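Fructose-bisphosphate aldolase (Thermus caldophilus, PDB 2FJK) belongs to the class II fructose-bisphosphate aldolases, enzymes built on a TIM barrel, and holds 1,3-dihydroxyacetonephosphate in its pocket. Local coordinates at residues A150-P155 against F188-R193; R193-A198 against I243-A248; L258-L263 against G282-A287. All coordinates share one frame; numbering follows the deposited sequence.

Interaction 1: A150-P155 against F188-R193; sequences ALLTNP and FIDHPR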
ATOM      1  N   ALA A 150     -27.010  39.423   0.557  1.00 70.88           N
ATOM      2  CA  ALA A 150     -27.892  38.345   0.120  1.00 67.48           C
ATOM      3  C   ALA A 150     -27.055  37.155  -0.318  1.00 64.83           C
ATOM      4  O   ALA A 150     -27.034  36.118   0.342  1.00 63.96           O
ATOM      5  CB  ALA A 150     -28.775  38.817  -1.029  1.00 67.56           C
ATOM      6  N   LEU A 151     -26.359  37.321  -1.435  1.00 61.62           N
ATOM      7  CA  LEU A 151     -25.509  36.276  -1.982  1.00 58.26           C
ATOM      8  C   LEU A 151     -24.084  36.808  -2.032  1.00 55.74           C
ATOM      9  O   LEU A 151     -23.853  37.991  -1.794  1.00 56.70           O
ATOM     10  CB  LEU A 151     -25.966  35.920  -3.397  1.00 59.23           C
ATOM     11  CG  LEU A 151     -25.146  34.864  -4.141  1.00 60.45           C
ATOM     12  CD1 LEU A 151     -25.427  33.499  -3.531  1.00 60.81           C
ATOM     13  CD2 LEU A 151     -25.496  34.872  -5.623  1.00 59.89           C
ATOM     14  N   LEU A 152     -23.138  35.930  -2.344  1.00 51.49           N
ATOM     15  CA  LEU A 152     -21.733  36.304  -2.458  1.00 47.64           C
ATOM     16  C   LEU A 152     -21.062  36.645  -1.135  1.00 45.10           C
ATOM     17  O   LEU A 152     -21.640  37.302  -0.271  1.00 43.83           O
ATOM     18  CB  LEU A 152     -21.576  37.471  -3.434  1.00 47.21           C
ATOM     19  CG  LEU A 152     -22.258  37.292  -4.796  1.00 47.33           C
ATOM     20  CD1 LEU A 152     -21.906  38.474  -5.686  1.00 47.19           C
ATOM     21  CD2 LEU A 152     -21.820  35.988  -5.447  1.00 45.19           C
ATOM     22  N   THR A 153     -19.819  36.194  -1.006  1.00 42.61           N
ATOM     23  CA  THR A 153     -19.012  36.399   0.187  1.00 39.47           C
ATOM     24  C   THR A 153     -18.809  37.857   0.573  1.00 38.35           C
ATOM     25  O   THR A 153     -18.506  38.701  -0.270  1.00 37.72           O
ATOM     26  CB  THR A 153     -17.615  35.776   0.014  1.00 38.86           C
ATOM     27  OG1 THR A 153     -17.751  34.415  -0.413  1.00 39.18           O
ATOM     28  CG2 THR A 153     -16.845  35.819   1.329  1.00 38.52           C
ATOM     29  N   ASN A 154     -18.973  38.136   1.861  1.00 36.84           N
ATOM     30  CA  ASN A 154     -18.778  39.473   2.404  1.00 37.84           C
ATOM     31  C   ASN A 154     -17.408  39.433   3.089  1.00 37.72           C
ATOM     32  O   ASN A 154     -17.202  38.665   4.032  1.00 36.68           O
ATOM     33  CB  ASN A 154     -19.872  39.784   3.426  1.00 39.35           C
ATOM     34  CG  ASN A 154     -19.615  41.077   4.187  1.00 41.51           C
ATOM     35  OD1 ASN A 154     -19.682  42.173   3.628  1.00 43.22           O
ATOM     36  ND2 ASN A 154     -19.318  40.949   5.473  1.00 42.06           N
ATOM     37  N   PRO A 155     -16.453  40.252   2.620  1.00 38.47           N
ATOM     38  CA  PRO A 155     -15.105  40.291   3.197  1.00 39.64           C
ATOM     39  C   PRO A 155     -15.009  40.262   4.724  1.00 40.78           C
ATOM     40  O   PRO A 155     -14.398  39.350   5.284  1.00 42.05           O
ATOM     41  CB  PRO A 155     -14.489  41.551   2.573  1.00 39.56           C
ATOM     42  CG  PRO A 155     -15.673  42.353   2.107  1.00 39.38           C
ATOM     43  CD  PRO A 155     -16.608  41.303   1.601  1.00 39.68           C
ATOM     44  N   PHE A 188     -20.902  37.547 -14.923  1.00 38.74           N
ATOM     45  CA  PHE A 188     -20.218  38.554 -14.121  1.00 37.13           C
ATOM     46  C   PHE A 188     -19.441  38.011 -12.930  1.00 34.11           C
ATOM     47  O   PHE A 188     -19.957  37.239 -12.130  1.00 33.20           O
ATOM     48  CB  PHE A 188     -21.216  39.595 -13.607  1.00 39.43           C
ATOM     49  CG  PHE A 188     -20.589  40.651 -12.738  1.00 41.82           C
ATOM     50  CD1 PHE A 188     -19.717  41.591 -13.283  1.00 42.24           C
ATOM     51  CD2 PHE A 188     -20.848  40.689 -11.373  1.00 42.36           C
ATOM     52  CE1 PHE A 188     -19.113  42.554 -12.481  1.00 43.19           C
ATOM     53  CE2 PHE A 188     -20.248  41.647 -10.561  1.00 43.47           C
ATOM     54  CZ  PHE A 188     -19.380  42.582 -11.114  1.00 43.37           C
ATOM     55  N   ILE A 189     -18.194  38.440 -12.814  1.00 32.99           N
ATOM     56  CA  ILE A 189     -17.357  38.030 -11.702  1.00 31.70           C
ATOM     57  C   ILE A 189     -17.055  39.283 -10.895  1.00 32.49           C
ATOM     58  O   ILE A 189     -16.505  40.249 -11.423  1.00 32.45           O
ATOM     59  CB  ILE A 189     -16.032  37.414 -12.185  1.00 31.02           C
ATOM     60  CG1 ILE A 189     -16.310  36.311 -13.210  1.00 30.25           C
ATOM     61  CG2 ILE A 189     -15.251  36.885 -10.995  1.00 30.69           C
ATOM     62  CD1 ILE A 189     -17.286  35.259 -12.752  1.00 32.10           C
ATOM     63  N   ASP A 190     -17.423  39.266  -9.621  1.00 32.54           N
ATOM     64  CA  ASP A 190     -17.206  40.408  -8.742  1.00 33.47           C
ATOM     65  C   ASP A 190     -15.741  40.507  -8.336  1.00 31.89           C
ATOM     66  O   ASP A 190     -15.365  40.100  -7.239  1.00 32.72           O
ATOM     67  CB  ASP A 190     -18.074  40.271  -7.490  1.00 35.59           C
ATOM     68  CG  ASP A 190     -18.369  41.603  -6.842  1.00 37.81           C
ATOM     69  OD1 ASP A 190     -17.423  42.398  -6.665  1.00 38.38           O
ATOM     70  OD2 ASP A 190     -19.547  41.850  -6.504  1.00 39.93           O
ATOM     71  N   HIS A 191     -14.916  41.057  -9.218  1.00 31.72           N
ATOM     72  CA  HIS A 191     -13.490  41.184  -8.940  1.00 32.67           C
ATOM     73  C   HIS A 191     -13.162  42.110  -7.772  1.00 33.90           C
ATOM     74  O   HIS A 191     -12.274  41.811  -6.974  1.00 34.66           O
ATOM     75  CB  HIS A 191     -12.752  41.635 -10.200  1.00 32.78           C
ATOM     76  CG  HIS A 191     -12.666  40.575 -11.255  1.00 33.50           C
ATOM     77  ND1 HIS A 191     -12.058  39.357 -11.035  1.00 33.71           N
ATOM     78  CD2 HIS A 191     -13.096  40.554 -12.539  1.00 34.30           C
ATOM     79  CE1 HIS A 191     -12.114  38.632 -12.138  1.00 32.48           C
ATOM     80  NE2 HIS A 191     -12.738  39.335 -13.067  1.00 33.81           N
ATOM     81  N   PRO A 192     -13.874  43.244  -7.651  1.00 33.96           N
ATOM     82  CA  PRO A 192     -13.595  44.158  -6.541  1.00 35.21           C
ATOM     83  C   PRO A 192     -13.851  43.448  -5.223  1.00 34.71           C
ATOM     84  O   PRO A 192     -13.100  43.602  -4.263  1.00 35.26           O
ATOM     85  CB  PRO A 192     -14.580  45.301  -6.777  1.00 35.12           C
ATOM     86  CG  PRO A 192     -14.720  45.307  -8.263  1.00 36.97           C
ATOM     87  CD  PRO A 192     -14.855  43.838  -8.574  1.00 34.35           C
ATOM     88  N   ARG A 193     -14.930  42.671  -5.195  1.00 34.81           N
ATOM     89  CA  ARG A 193     -15.308  41.914  -4.012  1.00 34.26           C
ATOM     90  C   ARG A 193     -14.187  40.939  -3.653  1.00 33.40           C
ATOM     91  O   ARG A 193     -13.815  40.801  -2.490  1.00 33.70           O
ATOM     92  CB  ARG A 193     -16.593  41.138  -4.289  1.00 35.10           C
ATOM     93  CG  ARG A 193     -17.212  40.530  -3.065  1.00 36.21           C
ATOM     94  CD  ARG A 193     -18.482  39.779  -3.400  1.00 38.31           C
ATOM     95  NE  ARG A 193     -19.369  39.783  -2.246  1.00 40.59           N
ATOM     96  CZ  ARG A 193     -20.187  40.782  -1.939  1.00 39.05           C
ATOM     97  NH1 ARG A 193     -20.245  41.856  -2.715  1.00 39.95           N
ATOM     98  NH2 ARG A 193     -20.917  40.721  -0.836  1.00 40.64           N
TER
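The carbonyl O of Thr153 is approached by two nitrogens of Arg193. NE of Arg193 gives it a weak, bent hydrogen bond, with an N-H...O angle of 130°. The modelled NE to O distance of 2.4 Å is too short to be taken literally. NH2 of Arg193 lies 3.2 Å from the same Thr153 O. The contact sits on the outer side of the TIM barrel, where the start of helix 191-200 meets the loop between helices 146-150 and 155-164.

The guanidinium turns its edge to the Thr153 carbonyl and one face to Leu152. CB of Leu152 stands over that face, 3.4 Å from NE of Arg193. The arginine reaches so far because its chain is extended from CG to NE. CG is anti to the backbone N (chi1 -169°), and this torsion and the extended chain bring the guanidinium to the Thr153 carbonyl.

Asp190 caps the start of the helix. It is the N-cap residue and the centre of an inverse gamma turn. Its OD1 accepts from Arg193 N, though the position of OD1 is less certain. OD2 of Asp190 and NH1 of Arg193 form a long salt bridge of 3.9 Å, so the aspartate meets both ends of the arginine. The hydroxyl of Thr153 is engaged by Leu133 O and Ala173 N. CD1 of Leu152 lies 4.2 Å from OD2 of Asp190.

Interaction 2: R193-A198 against I243-A248; sequences RLARIA and ISLGIA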
ATOM      1  N   ARG A 193     -14.930  42.671  -5.195  1.00 34.81           N
ATOM      2  CA  ARG A 193     -15.308  41.914  -4.012  1.00 34.26           C
ATOM      3  C   ARG A 193     -14.187  40.939  -3.653  1.00 33.40           C
ATOM      4  O   ARG A 193     -13.815  40.801  -2.490  1.00 33.70           O
ATOM      5  CB  ARG A 193     -16.593  41.138  -4.289  1.00 35.10           C
ATOM      6  CG  ARG A 193     -17.212  40.530  -3.065  1.00 36.21           C
ATOM      7  CD  ARG A 193     -18.482  39.779  -3.400  1.00 38.31           C
ATOM      8  NE  ARG A 193     -19.369  39.783  -2.246  1.00 40.59           N
ATOM      9  CZ  ARG A 193     -20.187  40.782  -1.939  1.00 39.05           C
ATOM     10  NH1 ARG A 193     -20.245  41.856  -2.715  1.00 39.95           N
ATOM     11  NH2 ARG A 193     -20.917  40.721  -0.836  1.00 40.64           N
ATOM     12  N   LEU A 194     -13.654  40.258  -4.663  1.00 32.87           N
ATOM     13  CA  LEU A 194     -12.569  39.308  -4.441  1.00 30.90           C
ATOM     14  C   LEU A 194     -11.380  40.069  -3.851  1.00 31.22           C
ATOM     15  O   LEU A 194     -10.742  39.619  -2.895  1.00 29.22           O
ATOM     16  CB  LEU A 194     -12.177  38.647  -5.767  1.00 28.67           C
ATOM     17  CG  LEU A 194     -11.030  37.628  -5.757  1.00 28.72           C
ATOM     18  CD1 LEU A 194     -11.284  36.539  -4.708  1.00 24.81           C
ATOM     19  CD2 LEU A 194     -10.906  37.018  -7.141  1.00 25.56           C
ATOM     20  N   ALA A 195     -11.103  41.240  -4.417  1.00 31.84           N
ATOM     21  CA  ALA A 195      -9.997  42.070  -3.959  1.00 33.63           C
ATOM     22  C   ALA A 195     -10.124  42.443  -2.483  1.00 34.34           C
ATOM     23  O   ALA A 195      -9.144  42.384  -1.745  1.00 36.22           O
ATOM     24  CB  ALA A 195      -9.896  43.335  -4.825  1.00 32.11           C
ATOM     25  N   ARG A 196     -11.326  42.823  -2.052  1.00 36.31           N
ATOM     26  CA  ARG A 196     -11.552  43.199  -0.651  1.00 37.68           C
ATOM     27  C   ARG A 196     -11.350  42.016   0.288  1.00 35.86           C
ATOM     28  O   ARG A 196     -10.723  42.135   1.338  1.00 34.75           O
ATOM     29  CB  ARG A 196     -12.975  43.726  -0.445  1.00 39.34           C
ATOM     30  CG  ARG A 196     -13.294  45.047  -1.117  1.00 45.29           C
ATOM     31  CD  ARG A 196     -14.696  45.492  -0.715  1.00 48.55           C
ATOM     32  NE  ARG A 196     -15.103  46.749  -1.334  1.00 52.40           N
ATOM     33  CZ  ARG A 196     -16.284  47.328  -1.132  1.00 54.18           C
ATOM     34  NH1 ARG A 196     -17.175  46.762  -0.328  1.00 54.19           N
ATOM     35  NH2 ARG A 196     -16.572  48.478  -1.727  1.00 55.45           N
ATOM     36  N   ILE A 197     -11.913  40.877  -0.094  1.00 35.29           N
ATOM     37  CA  ILE A 197     -11.818  39.663   0.708  1.00 34.49           C
ATOM     38  C   ILE A 197     -10.361  39.229   0.865  1.00 33.99           C
ATOM     39  O   ILE A 197      -9.949  38.782   1.937  1.00 32.74           O
ATOM     40  CB  ILE A 197     -12.655  38.535   0.060  1.00 35.27           C
ATOM     41  CG1 ILE A 197     -14.080  39.043  -0.176  1.00 36.42           C
ATOM     42  CG2 ILE A 197     -12.701  37.314   0.965  1.00 35.78           C
ATOM     43  CD1 ILE A 197     -14.914  38.185  -1.093  1.00 39.65           C
ATOM     44  N   ALA A 198      -9.581  39.381  -0.202  1.00 33.66           N
ATOM     45  CA  ALA A 198      -8.170  39.002  -0.176  1.00 35.53           C
ATOM     46  C   ALA A 198      -7.396  39.902   0.773  1.00 36.88           C
ATOM     47  O   ALA A 198      -6.513  39.441   1.500  1.00 35.31           O
ATOM     48  CB  ALA A 198      -7.576  39.080  -1.586  1.00 34.12           C
ATOM     49  N   ILE A 243      -7.016  35.158 -10.215  1.00 30.65           N
ATOM     50  CA  ILE A 243      -5.796  34.526  -9.720  1.00 31.31           C
ATOM     51  C   ILE A 243      -4.793  35.587  -9.288  1.00 32.09           C
ATOM     52  O   ILE A 243      -4.122  35.439  -8.269  1.00 32.80           O
ATOM     53  CB  ILE A 243      -5.142  33.633 -10.789  1.00 30.08           C
ATOM     54  CG1 ILE A 243      -6.046  32.432 -11.085  1.00 29.53           C
ATOM     55  CG2 ILE A 243      -3.777  33.160 -10.302  1.00 30.28           C
ATOM     56  CD1 ILE A 243      -5.569  31.576 -12.240  1.00 28.05           C
ATOM     57  N   SER A 244      -4.693  36.656 -10.071  1.00 32.42           N
ATOM     58  CA  SER A 244      -3.775  37.743  -9.749  1.00 33.07           C
ATOM     59  C   SER A 244      -4.275  38.441  -8.497  1.00 33.21           C
ATOM     60  O   SER A 244      -3.529  39.175  -7.849  1.00 35.66           O
ATOM     61  CB  SER A 244      -3.725  38.772 -10.878  1.00 33.93           C
ATOM     62  OG  SER A 244      -4.880  39.599 -10.846  1.00 34.23           O
ATOM     63  N   LEU A 245      -5.538  38.216  -8.157  1.00 31.77           N
ATOM     64  CA  LEU A 245      -6.114  38.856  -6.987  1.00 29.83           C
ATOM     65  C   LEU A 245      -6.105  38.046  -5.701  1.00 29.78           C
ATOM     66  O   LEU A 245      -6.538  38.547  -4.672  1.00 28.78           O
ATOM     67  CB  LEU A 245      -7.542  39.305  -7.282  1.00 30.29           C
ATOM     68  CG  LEU A 245      -7.665  40.512  -8.211  1.00 30.53           C
ATOM     69  CD1 LEU A 245      -9.133  40.845  -8.423  1.00 30.69           C
ATOM     70  CD2 LEU A 245      -6.931  41.700  -7.597  1.00 30.24           C
ATOM     71  N   GLY A 246      -5.629  36.802  -5.746  1.00 29.79           N
ATOM     72  CA  GLY A 246      -5.598  36.003  -4.526  1.00 26.72           C
ATOM     73  C   GLY A 246      -6.179  34.598  -4.610  1.00 25.21           C
ATOM     74  O   GLY A 246      -6.111  33.838  -3.645  1.00 23.57           O
ATOM     75  N   ILE A 247      -6.771  34.261  -5.752  1.00 24.04           N
ATOM     76  CA  ILE A 247      -7.344  32.937  -5.965  1.00 23.50           C
ATOM     77  C   ILE A 247      -6.159  32.008  -6.208  1.00 24.19           C
ATOM     78  O   ILE A 247      -5.461  32.141  -7.210  1.00 25.32           O
ATOM     79  CB  ILE A 247      -8.281  32.926  -7.210  1.00 21.44           C
ATOM     80  CG1 ILE A 247      -9.547  33.745  -6.927  1.00 19.48           C
ATOM     81  CG2 ILE A 247      -8.646  31.496  -7.586  1.00 19.19           C
ATOM     82  CD1 ILE A 247     -10.445  33.157  -5.864  1.00 17.65           C
ATOM     83  N   ALA A 248      -5.931  31.079  -5.285  1.00 25.87           N
ATOM     84  CA  ALA A 248      -4.807  30.147  -5.391  1.00 26.81           C
ATOM     85  C   ALA A 248      -5.185  28.732  -5.835  1.00 27.06           C
ATOM     86  O   ALA A 248      -4.323  27.966  -6.293  1.00 28.74           O
ATOM     87  CB  ALA A 248      -4.065  30.089  -4.057  1.00 26.89           C
TER
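A Schellman motif ends helix 236-244 and turns the chain into strand 247-252, and the outer helix 191-200 packs against this turn. Gly246 takes a positive phi of 131°, and its N bonds back to Ile243 O. Leu194, Ala195 and Ala198 of the helix meet Leu245 and Ile247, which flank the glycine. No hydrogen bond crosses between the two segments.

On the helix side, Leu194 carries most of the apolar contact. Its CG is anti to the backbone N (chi1 179°), and both methyls reach the other segment. CD2 of Leu194 lies against CG1 of Ile247 at 3.6 Å, and CD1 lies 3.7 Å from the terminal CD1 of Ile247. The two side chains cross at about a right angle. CD2 of Leu194 also lies 4.1 Å from CB of Leu245.

In the TIM barrel, helices lie outside a parallel sheet. Here strands 205-207 and 247-252 are neighbours, and Leu205 touches Leu194, Ala198 and Ile247, joining the helix to the barrel wall. Ala242 of helix 236-244 also borders Leu194 and Ile247.

The next residue of the helix, Ala195, has its CB 4.4 Å from CD2 of Leu245. Nearly one turn closer to the helix end, the CB of Ala198 sits 3.3 Å from the carbonyl O of Leu245. The backbones come close here, with the CA atoms of Ala198 and Gly246 5.9 Å apart.

Interaction 3: L258-L263 against G282-A287; sequences LAFTAL and GPAREA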
ATOM      1  N   LEU A 258     -17.241  16.831 -20.122  1.00 23.63           N
ATOM      2  CA  LEU A 258     -17.619  17.157 -21.498  1.00 24.03           C
ATOM      3  C   LEU A 258     -16.605  16.644 -22.505  1.00 24.04           C
ATOM      4  O   LEU A 258     -16.965  15.986 -23.481  1.00 26.82           O
ATOM      5  CB  LEU A 258     -17.753  18.670 -21.680  1.00 26.00           C
ATOM      6  CG  LEU A 258     -19.144  19.247 -21.934  1.00 26.40           C
ATOM      7  CD1 LEU A 258     -18.981  20.694 -22.407  1.00 26.36           C
ATOM      8  CD2 LEU A 258     -19.884  18.420 -22.989  1.00 26.27           C
ATOM      9  N   ALA A 259     -15.335  16.956 -22.280  1.00 23.06           N
ATOM     10  CA  ALA A 259     -14.297  16.497 -23.193  1.00 24.25           C
ATOM     11  C   ALA A 259     -14.322  14.966 -23.291  1.00 23.60           C
ATOM     12  O   ALA A 259     -14.366  14.403 -24.384  1.00 23.64           O
ATOM     13  CB  ALA A 259     -12.930  16.983 -22.719  1.00 21.60           C
ATOM     14  N   PHE A 260     -14.310  14.301 -22.139  1.00 23.69           N
ATOM     15  CA  PHE A 260     -14.324  12.838 -22.083  1.00 21.82           C
ATOM     16  C   PHE A 260     -15.527  12.246 -22.829  1.00 20.78           C
ATOM     17  O   PHE A 260     -15.384  11.336 -23.651  1.00 19.94           O
ATOM     18  CB  PHE A 260     -14.367  12.386 -20.622  1.00 21.38           C
ATOM     19  CG  PHE A 260     -14.050  10.937 -20.427  1.00 17.76           C
ATOM     20  CD1 PHE A 260     -12.733  10.516 -20.295  1.00 15.36           C
ATOM     21  CD2 PHE A 260     -15.068   9.990 -20.389  1.00 18.26           C
ATOM     22  CE1 PHE A 260     -12.430   9.167 -20.128  1.00 16.34           C
ATOM     23  CE2 PHE A 260     -14.779   8.631 -20.225  1.00 15.23           C
ATOM     24  CZ  PHE A 260     -13.461   8.217 -20.093  1.00 13.53           C
ATOM     25  N   THR A 261     -16.719  12.758 -22.528  1.00 20.23           N
ATOM     26  CA  THR A 261     -17.936  12.265 -23.165  1.00 20.69           C
ATOM     27  C   THR A 261     -17.955  12.632 -24.649  1.00 22.00           C
ATOM     28  O   THR A 261     -18.393  11.840 -25.492  1.00 22.88           O
ATOM     29  CB  THR A 261     -19.203  12.838 -22.469  1.00 20.61           C
ATOM     30  OG1 THR A 261     -19.218  12.441 -21.089  1.00 19.85           O
ATOM     31  CG2 THR A 261     -20.469  12.324 -23.147  1.00 21.14           C
ATOM     32  N   ALA A 262     -17.485  13.829 -24.975  1.00 21.40           N
ATOM     33  CA  ALA A 262     -17.459  14.240 -26.371  1.00 22.63           C
ATOM     34  C   ALA A 262     -16.717  13.155 -27.145  1.00 22.32           C
ATOM     35  O   ALA A 262     -17.195  12.666 -28.163  1.00 22.11           O
ATOM     36  CB  ALA A 262     -16.743  15.576 -26.524  1.00 20.56           C
ATOM     37  N   LEU A 263     -15.549  12.763 -26.649  1.00 23.18           N
ATOM     38  CA  LEU A 263     -14.781  11.742 -27.337  1.00 20.68           C
ATOM     39  C   LEU A 263     -15.421  10.358 -27.340  1.00 20.61           C
ATOM     40  O   LEU A 263     -15.380   9.669 -28.352  1.00 19.93           O
ATOM     41  CB  LEU A 263     -13.358  11.695 -26.791  1.00 20.72           C
ATOM     42  CG  LEU A 263     -12.451  12.580 -27.661  1.00 22.82           C
ATOM     43  CD1 LEU A 263     -12.738  14.053 -27.417  1.00 21.01           C
ATOM     44  CD2 LEU A 263     -11.029  12.304 -27.352  1.00 22.85           C
ATOM     45  N   GLY A 282      -9.802   5.406 -24.043  1.00 16.99           N
ATOM     46  CA  GLY A 282      -8.424   5.833 -24.220  1.00 19.00           C
ATOM     47  C   GLY A 282      -8.368   7.215 -24.846  1.00 18.01           C
ATOM     48  O   GLY A 282      -7.736   8.122 -24.310  1.00 17.85           O
ATOM     49  N   PRO A 283      -9.019   7.404 -25.994  1.00 20.24           N
ATOM     50  CA  PRO A 283      -8.983   8.730 -26.612  1.00 21.55           C
ATOM     51  C   PRO A 283      -9.746   9.749 -25.766  1.00 22.93           C
ATOM     52  O   PRO A 283      -9.437  10.936 -25.809  1.00 23.99           O
ATOM     53  CB  PRO A 283      -9.587   8.488 -28.001  1.00 21.10           C
ATOM     54  CG  PRO A 283     -10.439   7.282 -27.809  1.00 22.71           C
ATOM     55  CD  PRO A 283      -9.631   6.413 -26.898  1.00 20.22           C
ATOM     56  N   ALA A 284     -10.718   9.282 -24.976  1.00 21.96           N
ATOM     57  CA  ALA A 284     -11.472  10.183 -24.104  1.00 20.27           C
ATOM     58  C   ALA A 284     -10.550  10.648 -22.985  1.00 18.82           C
ATOM     59  O   ALA A 284     -10.559  11.815 -22.618  1.00 15.60           O
ATOM     60  CB  ALA A 284     -12.694   9.481 -23.512  1.00 19.74           C
ATOM     61  N   ARG A 285      -9.754   9.727 -22.450  1.00 18.54           N
ATOM     62  CA  ARG A 285      -8.804  10.049 -21.381  1.00 19.27           C
ATOM     63  C   ARG A 285      -7.759  11.024 -21.899  1.00 19.26           C
ATOM     64  O   ARG A 285      -7.309  11.909 -21.178  1.00 20.38           O
ATOM     65  CB  ARG A 285      -8.106   8.780 -20.878  1.00 18.15           C
ATOM     66  CG  ARG A 285      -6.837   9.022 -20.048  1.00 18.66           C
ATOM     67  CD  ARG A 285      -6.112   7.701 -19.736  1.00 19.98           C
ATOM     68  NE  ARG A 285      -5.718   7.000 -20.960  1.00 21.86           N
ATOM     69  CZ  ARG A 285      -5.351   5.720 -21.018  1.00 23.57           C
ATOM     70  NH1 ARG A 285      -5.315   4.981 -19.922  1.00 25.49           N
ATOM     71  NH2 ARG A 285      -5.035   5.170 -22.180  1.00 23.20           N
ATOM     72  N   GLU A 286      -7.363  10.843 -23.153  1.00 21.29           N
ATOM     73  CA  GLU A 286      -6.371  11.711 -23.770  1.00 22.04           C
ATOM     74  C   GLU A 286      -6.918  13.138 -23.906  1.00 21.80           C
ATOM     75  O   GLU A 286      -6.191  14.105 -23.682  1.00 22.34           O
ATOM     76  CB  GLU A 286      -5.972  11.159 -25.143  1.00 24.15           C
ATOM     77  CG  GLU A 286      -5.008  12.044 -25.914  1.00 27.24           C
ATOM     78  CD  GLU A 286      -3.678  12.195 -25.216  1.00 28.41           C
ATOM     79  OE1 GLU A 286      -2.936  13.134 -25.556  1.00 31.56           O
ATOM     80  OE2 GLU A 286      -3.375  11.371 -24.330  1.00 30.65           O
ATOM     81  N   ALA A 287      -8.194  13.274 -24.261  1.00 20.53           N
ATOM     82  CA  ALA A 287      -8.769  14.608 -24.390  1.00 20.86           C
ATOM     83  C   ALA A 287      -8.839  15.286 -23.031  1.00 20.63           C
ATOM     84  O   ALA A 287      -8.732  16.509 -22.937  1.00 19.85           O
ATOM     85  CB  ALA A 287     -10.164  14.551 -25.011  1.00 20.34           C
TER
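Pro283 meets Leu263 where two consecutive helices, 254-270 and 277-299, pack as an antiparallel pair beyond the barrel sheet. The axes of the two short segments approach to 7.7 Å, with their directions 150° apart. The small side chains of Ala284 and Ala287, with Ala259 on the first helix, are consistent with this closeness.

Helix 277-299 is kinked at Pro283, whose N makes no bond to the preceding turn. The ring CB of Pro283 lies 4.1 Å from CD2 of Leu263. The same methyl is modelled too near the carbonyl O of Pro283, so its exact place is doubtful.

Ala284 comes next and lies at the heart of the contact. Its CA is only 4.4 Å from CA of Phe260. Its methyl sits over the face of the Phe260 ring, a CH-pi contact with CB 3.4 Å from the ring centroid and 15° off the normal. The ring is brought there by a chi1 of -166°, with CG anti to the backbone N. The methyl also lies 3.3 Å from the carbonyl O of Phe260. From the neighbouring turn, CB of Leu263 packs at 3.6 Å on the CA of Ala284.

Arg285 contributes mainly backbone, its N lying obliquely to the Phe260 ring. Its CB is directed away from helix 254-270, and its polar end has partners outside the pair. NH1 bonds to Gln31 OE1 and to the backbone O of Tyr55 of the second subunit, and the arginine makes a cation-pi contact with that same Tyr55. Phe260 also packs on Tyr280 of the second subunit, so the helix pair forms part of the subunit interface.

Ala287 closes the segment. Its CB touches both Leu263 and Ala259, lying 3.6 Å from CD1 of Leu263 and 4.3 Å from CB of Ala259.

Interactions 1 and 2 are neighbours, with centres about 10 Å apart. They share helix 191-200 and Arg193. Interaction 1 fastens the start of that helix to a loop with charged and carbonyl groups, whereas interaction 2 seats its next turn on the barrel wall with aliphatic side chains. They touch through His191 O and CD1 of Leu245. Interaction 3 lies across the chain's centre, about 33 to 34 Å from the other two centres. Strand 247-252 of interaction 2 leads directly into its helix 254-270. All three are partly buried. Interaction 3 differs in joining helix to helix, with an aromatic face, and in bordering a second subunit, which the other two do not.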